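Local structure of aldehyde dehydrogenase (Bartonella henselae, 3I44) at residues A[104-113]-A[199-210]; A[161-171]-A[188-199]. The protein probably oxidises aldehydes to carboxylic acids with NAD(P)+ as electron acceptor, as members of the aldehyde dehydrogenase family do. The protein carries 1 engineered substitution. All blocks are in the same frame, centred on the assembly; numbering follows the deposited sequence.

Interaction 1: A[104-113]-A[199-210]; sequences DMAKTISMEM and IAPLSAMLFAEI. With NA (sodium ion), chain B.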
loop_
_atom_site.group_PDB
_atom_site.type_symbol
_atom_site.label_atom_id
_atom_site.label_comp_id
_atom_site.label_asym_id
_atom_site.label_seq_id
_atom_site.Cartn_x
_atom_site.Cartn_y
_atom_site.Cartn_z
ATOM N N ASP A 104 14.890 -14.395 -30.760
ATOM C CA ASP A 104 14.961 -15.539 -29.830
ATOM C C ASP A 104 13.855 -15.435 -28.793
ATOM O O ASP A 104 13.201 -16.420 -28.440
ATOM C CB ASP A 104 16.319 -15.573 -29.078
ATOM C CG ASP A 104 17.470 -16.066 -29.944
ATOM O OD1 ASP A 104 17.204 -16.719 -30.971
ATOM O OD2 ASP A 104 18.643 -15.793 -29.592
ATOM N N MET A 105 13.616 -14.216 -28.316
ATOM C CA MET A 105 12.576 -13.982 -27.312
ATOM C C MET A 105 11.168 -14.216 -27.852
ATOM O O MET A 105 10.334 -14.891 -27.197
ATOM C CB MET A 105 12.719 -12.563 -26.727
ATOM C CG MET A 105 11.746 -12.252 -25.585
ATOM S SD MET A 105 12.059 -13.235 -24.120
ATOM C CE MET A 105 13.555 -12.473 -23.460
ATOM N N ALA A 106 10.900 -13.676 -29.047
ATOM C CA ALA A 106 9.629 -13.922 -29.728
ATOM C C ALA A 106 9.341 -15.423 -29.932
ATOM O O ALA A 106 8.234 -15.899 -29.693
ATOM C CB ALA A 106 9.599 -13.189 -31.084
ATOM N N LYS A 107 10.320 -16.157 -30.433
ATOM C CA LYS A 107 10.150 -17.607 -30.663
ATOM C C LYS A 107 9.899 -18.354 -29.339
ATOM O O LYS A 107 9.040 -19.233 -29.276
ATOM C CB LYS A 107 11.370 -18.194 -31.414
ATOM N N THR A 108 10.623 -17.967 -28.283
ATOM C CA THR A 108 10.495 -18.593 -26.966
ATOM C C THR A 108 9.082 -18.351 -26.407
ATOM O O THR A 108 8.390 -19.286 -25.972
ATOM C CB THR A 108 11.521 -18.067 -26.026
ATOM O OG1 THR A 108 12.828 -18.297 -26.560
ATOM C CG2 THR A 108 11.414 -18.711 -24.638
ATOM N N ILE A 109 8.631 -17.102 -26.470
ATOM C CA ILE A 109 7.295 -16.769 -25.985
ATOM C C ILE A 109 6.214 -17.499 -26.769
ATOM O O ILE A 109 5.318 -18.109 -26.174
ATOM C CB ILE A 109 7.035 -15.256 -26.002
ATOM C CG1 ILE A 109 7.953 -14.568 -24.960
ATOM C CG2 ILE A 109 5.526 -14.991 -25.768
ATOM C CD1 ILE A 109 7.928 -12.992 -24.969
ATOM N N SER A 110 6.309 -17.442 -28.104
ATOM C CA SER A 110 5.370 -18.147 -28.984
ATOM C C SER A 110 5.278 -19.634 -28.601
ATOM O O SER A 110 4.183 -20.176 -28.386
ATOM C CB SER A 110 5.824 -18.016 -30.442
ATOM O OG SER A 110 4.856 -18.514 -31.327
ATOM N N MET A 111 6.436 -20.268 -28.491
ATOM C CA MET A 111 6.496 -21.697 -28.153
ATOM C C MET A 111 5.885 -22.069 -26.809
ATOM O O MET A 111 5.121 -23.021 -26.738
ATOM C CB MET A 111 7.950 -22.194 -28.178
ATOM C CG MET A 111 8.112 -23.631 -27.716
ATOM S SD MET A 111 9.796 -24.250 -28.036
ATOM C CE MET A 111 10.697 -23.642 -26.644
ATOM N N GLU A 112 6.235 -21.332 -25.754
ATOM C CA GLU A 112 5.849 -21.670 -24.363
ATOM C C GLU A 112 4.420 -21.278 -23.987
ATOM O O GLU A 112 3.815 -21.937 -23.140
ATOM C CB GLU A 112 6.855 -21.055 -23.362
ATOM C CG GLU A 112 6.702 -19.533 -23.175
ATOM C CD GLU A 112 7.725 -18.881 -22.211
ATOM O OE1 GLU A 112 8.588 -19.583 -21.703
ATOM O OE2 GLU A 112 7.610 -17.660 -21.923
ATOM N N MET A 113 3.859 -20.213 -24.595
ATOM C CA MET A 113 2.496 -19.809 -24.250
ATOM C C MET A 113 1.530 -19.628 -25.417
ATOM O O MET A 113 0.355 -19.335 -25.216
ATOM C CB MET A 113 2.489 -18.613 -23.264
ATOM C CG MET A 113 3.257 -17.381 -23.674
ATOM S SD MET A 113 2.390 -16.529 -24.992
ATOM C CE MET A 113 0.785 -16.168 -24.231
ATOM N N ILE A 199 4.407 -22.363 -16.015
ATOM C CA ILE A 199 3.919 -22.792 -17.324
ATOM C C ILE A 199 4.477 -21.980 -18.495
ATOM O O ILE A 199 4.260 -22.374 -19.636
ATOM C CB ILE A 199 2.382 -22.925 -17.391
ATOM C CG1 ILE A 199 1.696 -21.591 -17.450
ATOM C CG2 ILE A 199 1.811 -23.770 -16.161
ATOM C CD1 ILE A 199 0.176 -21.714 -17.694
ATOM N N ALA A 200 5.201 -20.880 -18.234
ATOM C CA ALA A 200 5.879 -20.107 -19.307
ATOM C C ALA A 200 7.149 -19.425 -18.778
ATOM O O ALA A 200 7.239 -18.186 -18.760
ATOM C CB ALA A 200 4.918 -19.045 -19.889
ATOM N N PRO A 201 8.123 -20.222 -18.286
ATOM C CA PRO A 201 9.293 -19.674 -17.608
ATOM C C PRO A 201 10.463 -19.367 -18.530
ATOM O O PRO A 201 11.413 -18.680 -18.118
ATOM C CB PRO A 201 9.704 -20.829 -16.692
ATOM C CG PRO A 201 9.441 -22.004 -17.519
ATOM C CD PRO A 201 8.155 -21.691 -18.290
ATOM N N LEU A 202 10.431 -19.903 -19.739
ATOM C CA LEU A 202 11.591 -19.840 -20.606
ATOM C C LEU A 202 11.949 -18.396 -21.007
ATOM O O LEU A 202 13.125 -18.047 -21.077
ATOM C CB LEU A 202 11.418 -20.739 -21.834
ATOM C CG LEU A 202 11.188 -22.250 -21.613
ATOM C CD1 LEU A 202 10.976 -22.939 -22.948
ATOM C CD2 LEU A 202 12.313 -22.944 -20.821
ATOM N N SER A 203 10.942 -17.555 -21.215
ATOM C CA SER A 203 11.196 -16.183 -21.615
ATOM C C SER A 203 11.978 -15.465 -20.525
ATOM O O SER A 203 12.932 -14.770 -20.828
ATOM C CB SER A 203 9.905 -15.457 -21.978
ATOM O OG SER A 203 8.883 -15.633 -21.015
ATOM N N ALA A 204 11.577 -15.675 -19.267
ATOM C CA ALA A 204 12.267 -15.141 -18.082
ATOM C C ALA A 204 13.678 -15.669 -17.948
ATOM O O ALA A 204 14.605 -14.948 -17.590
ATOM C CB ALA A 204 11.455 -15.434 -16.801
ATOM N N MET A 205 13.857 -16.941 -18.260
ATOM C CA MET A 205 15.212 -17.524 -18.204
ATOM C C MET A 205 16.110 -16.888 -19.260
ATOM O O MET A 205 17.272 -16.619 -19.007
ATOM C CB MET A 205 15.138 -19.051 -18.362
ATOM C CG MET A 205 14.404 -19.649 -17.173
ATOM S SD MET A 205 14.223 -21.423 -17.230
ATOM C CE MET A 205 15.912 -21.954 -16.868
ATOM N N LEU A 206 15.577 -16.641 -20.447
ATOM C CA LEU A 206 16.340 -15.895 -21.477
ATOM C C LEU A 206 16.617 -14.443 -21.003
ATOM O O LEU A 206 17.707 -13.917 -21.207
ATOM C CB LEU A 206 15.606 -15.918 -22.830
ATOM C CG LEU A 206 16.169 -15.092 -24.004
ATOM C CD1 LEU A 206 17.680 -15.418 -24.283
ATOM C CD2 LEU A 206 15.265 -15.294 -25.294
ATOM N N PHE A 207 15.647 -13.817 -20.349
ATOM C CA PHE A 207 15.849 -12.486 -19.778
ATOM C C PHE A 207 16.990 -12.531 -18.768
ATOM O O PHE A 207 17.846 -11.630 -18.736
ATOM C CB PHE A 207 14.571 -11.955 -19.137
ATOM C CG PHE A 207 14.672 -10.539 -18.671
ATOM C CD1 PHE A 207 14.554 -9.491 -19.574
ATOM C CD2 PHE A 207 14.891 -10.246 -17.345
ATOM C CE1 PHE A 207 14.649 -8.160 -19.159
ATOM C CE2 PHE A 207 14.976 -8.920 -16.911
ATOM C CZ PHE A 207 14.847 -7.883 -17.823
ATOM N N ALA A 208 17.034 -13.612 -17.988
ATOM C CA ALA A 208 18.157 -13.851 -17.082
ATOM C C ALA A 208 19.475 -13.862 -17.835
ATOM O O ALA A 208 20.433 -13.256 -17.379
ATOM C CB ALA A 208 17.980 -15.154 -16.289
ATOM N N GLU A 209 19.534 -14.582 -18.953
ATOM C CA GLU A 209 20.746 -14.590 -19.781
ATOM C C GLU A 209 21.096 -13.209 -20.316
ATOM O O GLU A 209 22.262 -12.896 -20.483
ATOM C CB GLU A 209 20.603 -15.526 -20.979
ATOM C CG GLU A 209 20.503 -16.996 -20.639
ATOM C CD GLU A 209 20.342 -17.852 -21.908
ATOM O OE1 GLU A 209 21.001 -17.578 -22.913
ATOM O OE2 GLU A 209 19.520 -18.759 -21.932
ATOM N N ILE A 210 20.082 -12.422 -20.679
ATOM C CA ILE A 210 20.312 -11.037 -21.098
ATOM C C ILE A 210 21.038 -10.258 -19.997
ATOM O O ILE A 210 22.056 -9.610 -20.271
ATOM C CB ILE A 210 19.028 -10.386 -21.569
ATOM C CG1 ILE A 210 18.615 -11.047 -22.891
ATOM C CG2 ILE A 210 19.189 -8.847 -21.816
ATOM C CD1 ILE A 210 17.142 -10.839 -23.306
HETATM NA NA NA B . 3.558 -23.629 -21.457
HETATM O O HOH W 1 1.601 -24.114 -21.234
HETATM O O HOH W 2 3.478 -25.524 -19.602
#
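D104 CB packs on L206 CD2, and M105 follows with its thioether. Its CG is anti to the backbone N (chi1 -175°) and the chain bends at chi2 and chi3, which brings M105 CE to 3.7 Å from L206 CG and also against S203 O and I210 CD1; a flexible, unbranched methionine suits this. T108 turns one branch to each helix: OG1 bonds back to D104 O, which also accepts from T108 N on the opposite face of its carbonyl plane, while T108 CG2 presses on L202 CB at a tight 3.5 Å. I109 adds CG1 against S203 CB, and M111 reaches L202 CD1 with its terminal methyl. E112, extended beyond CG, brings its carboxylate to the first turn of helix 202-210. E112 OE2 takes S203 OG on its syn lone pair (2.6 Å), and E112 OE1 accepts from S203 N at 3.1 Å, on the syn side but 30° out of plane. These two donors, with L202 N as a weak one, suit a buried acid. The carbonyls of E112, I199 and I46 bind the sodium ion. The helices run roughly antiparallel (156°), with helices 117-141 and 174-188 packing beside them and strand 52-58 touching M111 and L202.

Interaction 2: A[161-171]-A[188-199]; sequences AIGVVGLITPW and AGCTMVLKPSEI. With NA (sodium ion), chain B.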
loop_
_atom_site.group_PDB
_atom_site.type_symbol
_atom_site.label_atom_id
_atom_site.label_comp_id
_atom_site.label_asym_id
_atom_site.label_seq_id
_atom_site.Cartn_x
_atom_site.Cartn_y
_atom_site.Cartn_z
ATOM N N ALA A 161 16.244 2.917 -1.695
ATOM C CA ALA A 161 15.906 1.552 -2.086
ATOM C C ALA A 161 15.109 0.852 -0.958
ATOM O O ALA A 161 15.568 0.800 0.178
ATOM C CB ALA A 161 17.171 0.772 -2.398
ATOM N N ILE A 162 13.929 0.323 -1.275
ATOM C CA ILE A 162 13.109 -0.358 -0.255
ATOM C C ILE A 162 13.869 -1.561 0.343
ATOM O O ILE A 162 13.712 -1.870 1.534
ATOM C CB ILE A 162 11.686 -0.725 -0.776
ATOM C CG1 ILE A 162 10.734 -0.947 0.410
ATOM C CG2 ILE A 162 11.722 -1.942 -1.711
ATOM C CD1 ILE A 162 9.175 -0.935 0.076
ATOM N N GLY A 163 14.724 -2.188 -0.460
ATOM C CA GLY A 163 15.522 -3.332 -0.000
ATOM C C GLY A 163 15.553 -4.486 -0.983
ATOM O O GLY A 163 15.592 -4.285 -2.194
ATOM N N VAL A 164 15.550 -5.713 -0.446
ATOM C CA VAL A 164 15.565 -6.912 -1.234
ATOM C C VAL A 164 14.114 -7.244 -1.500
ATOM O O VAL A 164 13.325 -7.259 -0.591
ATOM C CB VAL A 164 16.283 -8.090 -0.523
ATOM C CG1 VAL A 164 16.444 -9.248 -1.483
ATOM C CG2 VAL A 164 17.668 -7.691 0.020
ATOM N N VAL A 165 13.757 -7.490 -2.759
ATOM C CA VAL A 165 12.370 -7.639 -3.152
ATOM C C VAL A 165 12.094 -8.942 -3.852
ATOM O O VAL A 165 12.965 -9.538 -4.512
ATOM C CB VAL A 165 11.915 -6.436 -4.007
ATOM C CG1 VAL A 165 12.227 -5.142 -3.226
ATOM C CG2 VAL A 165 12.640 -6.413 -5.373
ATOM N N GLY A 166 10.838 -9.368 -3.712
ATOM C CA GLY A 166 10.304 -10.545 -4.410
ATOM C C GLY A 166 9.414 -10.170 -5.570
ATOM O O GLY A 166 8.504 -9.346 -5.434
ATOM N N LEU A 167 9.681 -10.779 -6.720
ATOM C CA LEU A 167 8.985 -10.487 -7.969
ATOM C C LEU A 167 8.355 -11.752 -8.495
ATOM O O LEU A 167 9.038 -12.749 -8.658
ATOM C CB LEU A 167 9.951 -9.908 -9.009
ATOM C CG LEU A 167 10.846 -8.723 -8.588
ATOM C CD1 LEU A 167 11.670 -8.193 -9.755
ATOM C CD2 LEU A 167 9.965 -7.577 -7.980
ATOM N N ILE A 168 7.051 -11.709 -8.785
ATOM C CA ILE A 168 6.335 -12.901 -9.257
ATOM C C ILE A 168 5.507 -12.546 -10.467
ATOM O O ILE A 168 4.701 -11.607 -10.418
ATOM C CB ILE A 168 5.421 -13.519 -8.172
ATOM C CG1 ILE A 168 6.249 -14.007 -6.992
ATOM C CG2 ILE A 168 4.541 -14.673 -8.756
ATOM C CD1 ILE A 168 5.408 -14.399 -5.755
ATOM N N THR A 169 5.754 -13.257 -11.570
ATOM C CA THR A 169 5.173 -12.866 -12.846
ATOM C C THR A 169 4.385 -14.032 -13.450
ATOM O O THR A 169 4.689 -15.184 -13.181
ATOM C CB THR A 169 6.271 -12.434 -13.821
ATOM O OG1 THR A 169 7.250 -13.462 -13.908
ATOM C CG2 THR A 169 6.958 -11.140 -13.365
ATOM N N PRO A 170 3.403 -13.737 -14.306
ATOM C CA PRO A 170 2.569 -14.771 -14.900
ATOM C C PRO A 170 3.019 -15.129 -16.335
ATOM O O PRO A 170 4.124 -14.745 -16.758
ATOM C CB PRO A 170 1.201 -14.103 -14.880
ATOM C CG PRO A 170 1.521 -12.677 -15.190
ATOM C CD PRO A 170 2.925 -12.404 -14.701
ATOM N N TRP A 171 2.145 -15.836 -17.065
ATOM C CA TRP A 171 2.449 -16.430 -18.384
ATOM C C TRP A 171 1.853 -15.704 -19.587
ATOM O O TRP A 171 2.182 -16.038 -20.716
ATOM C CB TRP A 171 1.928 -17.890 -18.410
ATOM C CG TRP A 171 0.533 -17.992 -17.909
ATOM C CD1 TRP A 171 0.140 -18.245 -16.629
ATOM C CD2 TRP A 171 -0.665 -17.741 -18.649
ATOM N NE1 TRP A 171 -1.223 -18.224 -16.541
ATOM C CE2 TRP A 171 -1.745 -17.915 -17.767
ATOM C CE3 TRP A 171 -0.929 -17.430 -19.986
ATOM C CZ2 TRP A 171 -3.061 -17.778 -18.169
ATOM C CZ3 TRP A 171 -2.216 -17.290 -20.384
ATOM C CH2 TRP A 171 -3.280 -17.464 -19.483
ATOM N N ALA A 188 15.940 1.751 -8.847
ATOM C CA ALA A 188 15.719 2.157 -7.470
ATOM C C ALA A 188 16.887 1.751 -6.536
ATOM O O ALA A 188 17.003 2.282 -5.434
ATOM C CB ALA A 188 14.398 1.587 -6.934
ATOM N N GLY A 189 17.742 0.844 -6.984
ATOM C CA GLY A 189 18.861 0.349 -6.153
ATOM C C GLY A 189 18.550 -0.907 -5.328
ATOM O O GLY A 189 19.295 -1.240 -4.379
ATOM N N CYS A 190 17.453 -1.580 -5.660
ATOM C CA CYS A 190 17.073 -2.841 -5.013
ATOM C C CYS A 190 17.775 -4.023 -5.642
ATOM O O CYS A 190 18.162 -3.960 -6.798
ATOM C CB CYS A 190 15.574 -3.078 -5.122
ATOM S SG CYS A 190 14.577 -1.893 -4.268
ATOM N N THR A 191 17.880 -5.116 -4.895
ATOM C CA THR A 191 18.216 -6.438 -5.437
ATOM C C THR A 191 16.941 -7.300 -5.326
ATOM O O THR A 191 15.948 -6.918 -4.654
ATOM C CB THR A 191 19.402 -7.063 -4.678
ATOM O OG1 THR A 191 19.022 -7.264 -3.321
ATOM C CG2 THR A 191 20.651 -6.118 -4.706
ATOM N N MET A 192 16.915 -8.438 -6.004
ATOM C CA MET A 192 15.616 -9.109 -6.237
ATOM C C MET A 192 15.720 -10.602 -6.487
ATOM O O MET A 192 16.734 -11.078 -6.980
ATOM C CB MET A 192 14.881 -8.477 -7.436
ATOM C CG MET A 192 15.627 -8.597 -8.756
ATOM S SD MET A 192 15.416 -7.142 -9.843
ATOM C CE MET A 192 16.431 -5.959 -8.968
ATOM N N VAL A 193 14.644 -11.307 -6.149
ATOM C CA VAL A 193 14.428 -12.678 -6.573
ATOM C C VAL A 193 13.143 -12.721 -7.385
ATOM O O VAL A 193 12.068 -12.339 -6.903
ATOM C CB VAL A 193 14.350 -13.670 -5.403
ATOM C CG1 VAL A 193 14.110 -15.124 -5.937
ATOM C CG2 VAL A 193 15.641 -13.603 -4.586
ATOM N N LEU A 194 13.280 -13.155 -8.635
ATOM C CA LEU A 194 12.162 -13.351 -9.551
ATOM C C LEU A 194 11.786 -14.839 -9.606
ATOM O O LEU A 194 12.666 -15.708 -9.779
ATOM C CB LEU A 194 12.534 -12.867 -10.949
ATOM C CG LEU A 194 11.569 -13.208 -12.112
ATOM C CD1 LEU A 194 10.241 -12.517 -11.930
ATOM C CD2 LEU A 194 12.182 -12.881 -13.477
ATOM N N LYS A 195 10.505 -15.123 -9.418
ATOM C CA LYS A 195 9.945 -16.450 -9.737
ATOM C C LYS A 195 8.976 -16.295 -10.890
ATOM O O LYS A 195 7.863 -15.783 -10.699
ATOM C CB LYS A 195 9.205 -17.057 -8.535
ATOM C CG LYS A 195 8.718 -18.501 -8.801
ATOM C CD LYS A 195 7.477 -18.877 -8.009
ATOM C CE LYS A 195 6.212 -18.379 -8.687
ATOM N NZ LYS A 195 5.988 -18.982 -10.039
ATOM N N PRO A 196 9.370 -16.749 -12.100
ATOM C CA PRO A 196 8.386 -16.563 -13.167
ATOM C C PRO A 196 7.331 -17.658 -13.160
ATOM O O PRO A 196 7.349 -18.518 -12.275
ATOM C CB PRO A 196 9.237 -16.635 -14.433
ATOM C CG PRO A 196 10.373 -17.480 -14.048
ATOM C CD PRO A 196 10.683 -17.116 -12.649
ATOM N N SER A 197 6.416 -17.621 -14.133
ATOM C CA SER A 197 5.365 -18.616 -14.208
ATOM C C SER A 197 5.945 -19.950 -14.637
ATOM O O SER A 197 6.735 -20.022 -15.571
ATOM C CB SER A 197 4.290 -18.183 -15.167
ATOM O OG SER A 197 3.393 -19.261 -15.402
ATOM N N GLU A 198 5.544 -21.004 -13.948
ATOM C CA GLU A 198 6.089 -22.329 -14.215
ATOM C C GLU A 198 5.521 -22.902 -15.518
ATOM O O GLU A 198 6.116 -23.793 -16.099
ATOM C CB GLU A 198 5.876 -23.292 -13.021
ATOM C CG GLU A 198 4.439 -23.739 -12.787
ATOM C CD GLU A 198 3.608 -22.783 -11.950
ATOM O OE1 GLU A 198 3.945 -21.579 -11.798
ATOM O OE2 GLU A 198 2.585 -23.256 -11.442
ATOM N N ILE A 199 4.407 -22.363 -16.015
ATOM C CA ILE A 199 3.919 -22.792 -17.324
ATOM C C ILE A 199 4.477 -21.980 -18.495
ATOM O O ILE A 199 4.260 -22.374 -19.636
ATOM C CB ILE A 199 2.382 -22.925 -17.391
ATOM C CG1 ILE A 199 1.696 -21.591 -17.450
ATOM C CG2 ILE A 199 1.811 -23.770 -16.161
ATOM C CD1 ILE A 199 0.176 -21.714 -17.694
HETATM NA NA NA B . 3.558 -23.629 -21.457
HETATM O O HOH W 3 6.736 -15.162 -16.079
HETATM O O HOH W 1 1.601 -24.114 -21.234
HETATM O O HOH W 2 3.478 -25.524 -19.602
#
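V165 and L167 hydrogen-bond to T191, V193 and K195, in register with M192 and L194, as neighbouring parallel strands of a beta-alpha-beta unit, the building block of the Rossmann-like cofactor domain in this family. The bonds alternate: V165 N to T191 O, V193 N to V165 O (2.9 Å), L167 N to V193 O and K195 N to L167 O (2.9 Å), with a long, weak one from T169 N to K195 O. On one sheet face V165 CG2 lies beside M192 CB, and L167 CD1 meets M192 SD at 3.9 Å; these apolar side chains suit the side covered by helix 174-188. V164, T191, I168 and K195 occupy the other face, where T191 OG1 bonds to A72 O and K195 NZ to P196 O and G226 O. Where the chain leaves that helix, G189 has the positive phi of a Schellman motif, which favours glycine. Past the C-terminal ends of the strands T169 O and S197 N are close but badly angled, and water 3 links T169 OG1, P170 O and S197 N. There W171, with CG between its backbone N and carbonyl carbon (chi1 48°), lies alongside I199, and S197 OG sits at the indole edge. I199 CD1 stands over the five-membered ring of W171, 3.8 Å from its centroid, in a CH-pi contact.

The centres of interactions 1 and 2 lie about 16 Å apart, and I199 belongs to both. Along the chain, helix 102-113 comes first, followed by strand 156-168, helix 174-188, strand 191-195 and helix 202-213, so both strands of interaction 2 fall between the helices of interaction 1. The last strand runs through a short loop directly into the last helix, joining the sheet to the helix pair beside it. The contacts also meet through packing: A204 CB rests on P196 CB, and A200 CB on W171 CB. I199 carries its side chain to interaction 2 and its carbonyl to the sodium ion, placing the metal site where the loop after strand 191-195 and the helix pair converge.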